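Local atomic coordinates of KLTH0A00704p (Lachancea thermotolerans, PDB entry 4J2G), a protein that is an autophagy factor of the Atg13 family, represented here by its HORMA domain, which probably mediates recruitment of PI 3-kinase in autophagy. Residues Glu92-Val106 and Asn117-Arg131. The protein carries 1 engineered substitution. Numbering follows the deposited sequence.
With SO4 (sulfate ion), chain C.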
# COMPACT_ATOMS: atom_id res chain seq x y z
N GLU A 92 -2.68 1.72 3.12
CA GLU A 92 -3.60 0.77 2.48
C GLU A 92 -4.14 1.40 1.19
O GLU A 92 -4.42 2.56 1.16
CB GLU A 92 -4.73 0.50 3.41
CG GLU A 92 -4.31 -0.32 4.64
CD GLU A 92 -5.57 -0.81 5.44
OE1 GLU A 92 -6.62 -0.14 5.38
OE2 GLU A 92 -5.51 -1.86 6.08
N THR A 93 -4.21 0.64 0.10
CA THR A 93 -4.71 1.11 -1.18
C THR A 93 -5.91 0.23 -1.40
O THR A 93 -5.82 -0.99 -1.26
CB THR A 93 -3.70 0.91 -2.31
OG1 THR A 93 -2.57 1.79 -2.11
CG2 THR A 93 -4.33 1.28 -3.70
N TYR A 94 -7.04 0.84 -1.72
CA TYR A 94 -8.26 0.02 -1.89
C TYR A 94 -9.11 0.49 -3.04
O TYR A 94 -8.97 1.61 -3.48
CB TYR A 94 -9.08 0.01 -0.59
CG TYR A 94 -9.35 1.42 -0.11
CD1 TYR A 94 -8.52 2.04 0.81
CD2 TYR A 94 -10.41 2.14 -0.60
CE1 TYR A 94 -8.73 3.34 1.21
CE2 TYR A 94 -10.65 3.44 -0.18
CZ TYR A 94 -9.82 4.02 0.74
OH TYR A 94 -10.05 5.33 1.13
N LEU A 95 -10.05 -0.36 -3.46
CA LEU A 95 -11.05 0.04 -4.40
C LEU A 95 -12.26 0.45 -3.61
O LEU A 95 -12.87 -0.38 -2.92
CB LEU A 95 -11.36 -1.11 -5.35
CG LEU A 95 -12.34 -0.87 -6.48
CD1 LEU A 95 -11.87 0.27 -7.39
CD2 LEU A 95 -12.49 -2.16 -7.24
N ASP A 96 -12.57 1.74 -3.67
CA ASP A 96 -13.70 2.36 -2.93
C ASP A 96 -15.08 2.06 -3.56
O ASP A 96 -15.32 2.37 -4.73
CB ASP A 96 -13.46 3.86 -2.87
CG ASP A 96 -14.43 4.57 -1.95
OD1 ASP A 96 -15.52 4.02 -1.62
OD2 ASP A 96 -14.09 5.72 -1.58
N LEU A 97 -16.00 1.48 -2.79
CA LEU A 97 -17.27 1.01 -3.38
C LEU A 97 -18.50 1.80 -2.93
O LEU A 97 -19.64 1.38 -3.15
CB LEU A 97 -17.51 -0.45 -3.02
CG LEU A 97 -16.46 -1.46 -3.45
CD1 LEU A 97 -17.04 -2.84 -3.20
CD2 LEU A 97 -16.07 -1.28 -4.90
N ALA A 98 -18.26 2.92 -2.27
CA ALA A 98 -19.29 3.79 -1.70
C ALA A 98 -20.44 4.14 -2.65
O ALA A 98 -21.61 4.14 -2.23
CB ALA A 98 -18.64 5.07 -1.17
N ARG A 99 -20.12 4.41 -3.93
CA ARG A 99 -21.04 5.00 -4.92
C ARG A 99 -21.78 3.99 -5.76
O ARG A 99 -22.36 4.36 -6.80
CB ARG A 99 -20.27 5.91 -5.88
CG ARG A 99 -19.54 7.08 -5.26
CD ARG A 99 -20.51 8.03 -4.59
NE ARG A 99 -20.07 9.42 -4.76
CZ ARG A 99 -20.39 10.19 -5.79
NH1 ARG A 99 -21.16 9.73 -6.77
NH2 ARG A 99 -19.94 11.44 -5.85
N LEU A 100 -21.69 2.71 -5.37
CA LEU A 100 -22.40 1.63 -6.08
C LEU A 100 -23.88 1.59 -5.71
O LEU A 100 -24.22 1.61 -4.52
CB LEU A 100 -21.82 0.27 -5.70
CG LEU A 100 -20.81 -0.47 -6.58
CD1 LEU A 100 -19.97 0.47 -7.39
CD2 LEU A 100 -19.93 -1.42 -5.76
N SER A 101 -24.74 1.47 -6.71
CA SER A 101 -26.16 1.15 -6.48
C SER A 101 -26.34 -0.34 -6.15
O SER A 101 -25.49 -1.16 -6.53
CB SER A 101 -27.00 1.53 -7.70
OG SER A 101 -26.66 0.73 -8.82
N PRO A 102 -27.45 -0.70 -5.46
CA PRO A 102 -27.82 -2.07 -5.03
C PRO A 102 -27.83 -3.18 -6.09
O PRO A 102 -27.70 -4.35 -5.71
CB PRO A 102 -29.25 -1.88 -4.50
CG PRO A 102 -29.25 -0.49 -3.96
CD PRO A 102 -28.33 0.31 -4.84
N SER A 103 -28.03 -2.84 -7.36
CA SER A 103 -28.03 -3.84 -8.46
C SER A 103 -26.64 -4.09 -9.13
O SER A 103 -26.46 -5.04 -9.92
CB SER A 103 -29.02 -3.42 -9.54
OG SER A 103 -28.44 -2.47 -10.42
N GLN A 104 -25.69 -3.21 -8.85
CA GLN A 104 -24.33 -3.31 -9.41
C GLN A 104 -23.51 -4.48 -8.81
O GLN A 104 -23.38 -4.62 -7.60
CB GLN A 104 -23.62 -1.96 -9.30
CG GLN A 104 -24.21 -0.93 -10.25
CD GLN A 104 -23.54 0.44 -10.21
OE1 GLN A 104 -23.45 1.09 -9.15
NE2 GLN A 104 -23.14 0.92 -11.38
N GLN A 105 -23.00 -5.34 -9.69
CA GLN A 105 -22.19 -6.48 -9.32
C GLN A 105 -20.70 -6.12 -9.59
O GLN A 105 -20.35 -5.68 -10.70
CB GLN A 105 -22.62 -7.68 -10.21
CG GLN A 105 -22.05 -9.06 -9.91
CD GLN A 105 -22.10 -9.48 -8.44
OE1 GLN A 105 -23.14 -9.40 -7.78
NE2 GLN A 105 -20.98 -9.98 -7.93
N VAL A 106 -19.83 -6.32 -8.60
CA VAL A 106 -18.38 -6.34 -8.84
C VAL A 106 -17.85 -7.73 -9.20
O VAL A 106 -18.00 -8.71 -8.48
CB VAL A 106 -17.60 -5.79 -7.64
CG1 VAL A 106 -16.09 -5.80 -7.91
CG2 VAL A 106 -18.08 -4.39 -7.34
N ASN A 117 -17.26 -13.61 -9.23
CA ASN A 117 -18.04 -12.65 -8.49
C ASN A 117 -17.33 -12.22 -7.26
O ASN A 117 -16.73 -13.05 -6.57
CB ASN A 117 -19.37 -13.28 -8.03
CG ASN A 117 -20.48 -13.11 -9.02
OD1 ASN A 117 -20.29 -12.63 -10.14
ND2 ASN A 117 -21.67 -13.51 -8.61
N VAL A 118 -17.48 -10.93 -6.93
CA VAL A 118 -16.91 -10.36 -5.72
C VAL A 118 -17.98 -9.88 -4.73
O VAL A 118 -18.02 -10.34 -3.60
CB VAL A 118 -15.94 -9.18 -6.02
CG1 VAL A 118 -15.27 -8.71 -4.74
CG2 VAL A 118 -14.93 -9.60 -7.08
N CYS A 119 -18.81 -8.92 -5.12
CA CYS A 119 -19.86 -8.43 -4.21
C CYS A 119 -20.87 -7.58 -4.94
O CYS A 119 -20.64 -7.17 -6.07
CB CYS A 119 -19.25 -7.66 -3.04
SG CYS A 119 -18.10 -6.32 -3.52
N LYS A 120 -21.99 -7.32 -4.27
CA LYS A 120 -23.14 -6.65 -4.87
C LYS A 120 -23.40 -5.35 -4.13
O LYS A 120 -23.21 -5.27 -2.91
CB LYS A 120 -24.40 -7.54 -4.80
CG LYS A 120 -24.14 -9.05 -4.70
CD LYS A 120 -25.15 -9.75 -3.79
CE LYS A 120 -24.72 -11.17 -3.44
NZ LYS A 120 -25.54 -11.72 -2.33
N GLY A 121 -23.84 -4.34 -4.87
CA GLY A 121 -24.15 -3.03 -4.32
C GLY A 121 -23.32 -2.55 -3.13
O GLY A 121 -22.13 -2.27 -3.24
N THR A 122 -23.97 -2.46 -1.98
CA THR A 122 -23.36 -1.76 -0.85
C THR A 122 -22.98 -2.70 0.30
O THR A 122 -22.66 -2.28 1.40
CB THR A 122 -24.24 -0.57 -0.41
OG1 THR A 122 -23.58 0.16 0.62
CG2 THR A 122 -25.61 -1.03 0.10
N LYS A 123 -23.00 -4.00 0.02
CA LYS A 123 -22.63 -4.99 1.01
C LYS A 123 -21.24 -4.73 1.63
O LYS A 123 -21.00 -4.98 2.80
CB LYS A 123 -22.69 -6.38 0.36
CG LYS A 123 -24.00 -7.14 0.57
CD LYS A 123 -25.09 -6.77 -0.44
CE LYS A 123 -26.36 -7.59 -0.20
NZ LYS A 123 -27.30 -7.63 -1.35
N LYS A 124 -20.32 -4.22 0.82
CA LYS A 124 -18.95 -4.04 1.25
C LYS A 124 -18.48 -2.65 0.88
O LYS A 124 -18.88 -2.10 -0.15
CB LYS A 124 -18.07 -5.09 0.60
CG LYS A 124 -18.50 -6.51 0.87
CD LYS A 124 -18.02 -7.01 2.23
CE LYS A 124 -18.49 -8.43 2.53
NZ LYS A 124 -18.15 -8.77 3.94
N SER A 125 -17.67 -2.06 1.72
CA SER A 125 -17.35 -0.63 1.58
C SER A 125 -16.15 -0.42 0.61
O SER A 125 -16.12 0.57 -0.15
CB SER A 125 -16.98 -0.11 2.97
OG SER A 125 -16.01 -0.99 3.54
N GLU A 126 -15.19 -1.36 0.64
CA GLU A 126 -13.92 -1.31 -0.17
C GLU A 126 -13.32 -2.70 -0.44
O GLU A 126 -13.62 -3.66 0.27
CB GLU A 126 -12.86 -0.44 0.52
CG GLU A 126 -12.59 -0.87 1.94
CD GLU A 126 -11.55 -0.02 2.64
OE1 GLU A 126 -11.78 1.21 2.75
OE2 GLU A 126 -10.50 -0.58 3.07
N ILE A 127 -12.46 -2.81 -1.47
CA ILE A 127 -11.65 -4.01 -1.67
C ILE A 127 -10.22 -3.59 -1.53
O ILE A 127 -9.75 -2.73 -2.30
CB ILE A 127 -11.88 -4.60 -3.06
CG1 ILE A 127 -13.35 -4.98 -3.19
CG2 ILE A 127 -10.91 -5.77 -3.41
CD1 ILE A 127 -13.83 -5.07 -4.63
N MSE A 128 -9.51 -4.19 -0.57
CA MSE A 128 -8.09 -3.92 -0.34
C MSE A 128 -7.28 -4.38 -1.52
O MSE A 128 -7.53 -5.44 -2.06
CB MSE A 128 -7.68 -4.78 0.84
CG MSE A 128 -7.90 -4.06 2.13
SE MSE A 128 -7.04 -2.32 2.33
CE MSE A 128 -5.27 -3.17 2.33
N LEU A 129 -6.28 -3.59 -1.92
CA LEU A 129 -5.49 -3.98 -3.04
C LEU A 129 -3.98 -4.06 -2.69
O LEU A 129 -3.27 -4.87 -3.27
CB LEU A 129 -5.70 -2.93 -4.17
CG LEU A 129 -7.12 -2.68 -4.70
CD1 LEU A 129 -7.19 -1.50 -5.63
CD2 LEU A 129 -7.68 -3.92 -5.36
N GLU A 130 -3.50 -3.16 -1.85
CA GLU A 130 -2.08 -3.12 -1.52
C GLU A 130 -1.95 -2.71 -0.09
O GLU A 130 -2.74 -1.88 0.41
CB GLU A 130 -1.33 -2.03 -2.29
CG GLU A 130 -1.47 -2.04 -3.80
CD GLU A 130 -0.81 -0.78 -4.47
OE1 GLU A 130 -0.78 0.39 -3.91
OE2 GLU A 130 -0.34 -0.99 -5.60
N ARG A 131 -0.91 -3.21 0.57
CA ARG A 131 -0.60 -2.65 1.89
C ARG A 131 0.89 -2.46 2.02
O ARG A 131 1.62 -3.43 1.95
CB ARG A 131 -1.13 -3.50 3.03
CG ARG A 131 -1.00 -2.85 4.42
CD ARG A 131 -1.56 -3.82 5.49
NE ARG A 131 -3.03 -3.78 5.56
CZ ARG A 131 -3.85 -4.85 5.45
NH1 ARG A 131 -3.37 -6.07 5.27
NH2 ARG A 131 -5.16 -4.68 5.57
S SO4 C . -6.58 -7.99 5.58
O1 SO4 C . -5.33 -8.30 6.25
O2 SO4 C . -6.95 -9.29 4.99
O3 SO4 C . -7.75 -7.53 6.36
O4 SO4 C . -6.31 -6.89 4.64
O HOH W 1 -20.87 -0.06 -1.07
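Strands 92-96 and 126-131 pair antiparallel, their axes 4.3 Å apart, and a classic beta bulge, Leu129 and Glu130 facing Thr93, shifts the register by one; a second bulge sits opposite Val106. The example illustrates how several donors hold a carboxylate within a sheet. On the face of Glu92, Tyr94 and Met128, Arg131 NE and NH2 both donate to Glu92 OE2 in the guanidinium plane (3.2 and 2.9 Å), while Arg218 holds OE1 in a salt bridge. CE of selenomethionine Met128 lies over one guanidinium face, toward its rim, and Arg131 NH2 also donates to sulfate O4. A leucine in place of Arg131 would probably leave OE2 without these donors and the sulfate without its guanidinium partner. Tyr94 and Glu126 each hold CG between backbone N and carbonyl carbon (chi1 53° and 54°), which stacks the carboxylate on the ring, planes 14° apart, OE1 3.6 Å above its centre; Arg205 and Arg218 pair with this carboxylate. On the reverse face Thr93 OG1 donates to Glu130 OE1, while Ile127 CD1 packs on Leu95 CD2 and Val106 CG1. Phe269 touches all three, joining the small sheet to the Atg13 HORMA domain's large one, where the pair lies between strands 201-208 and 255-264.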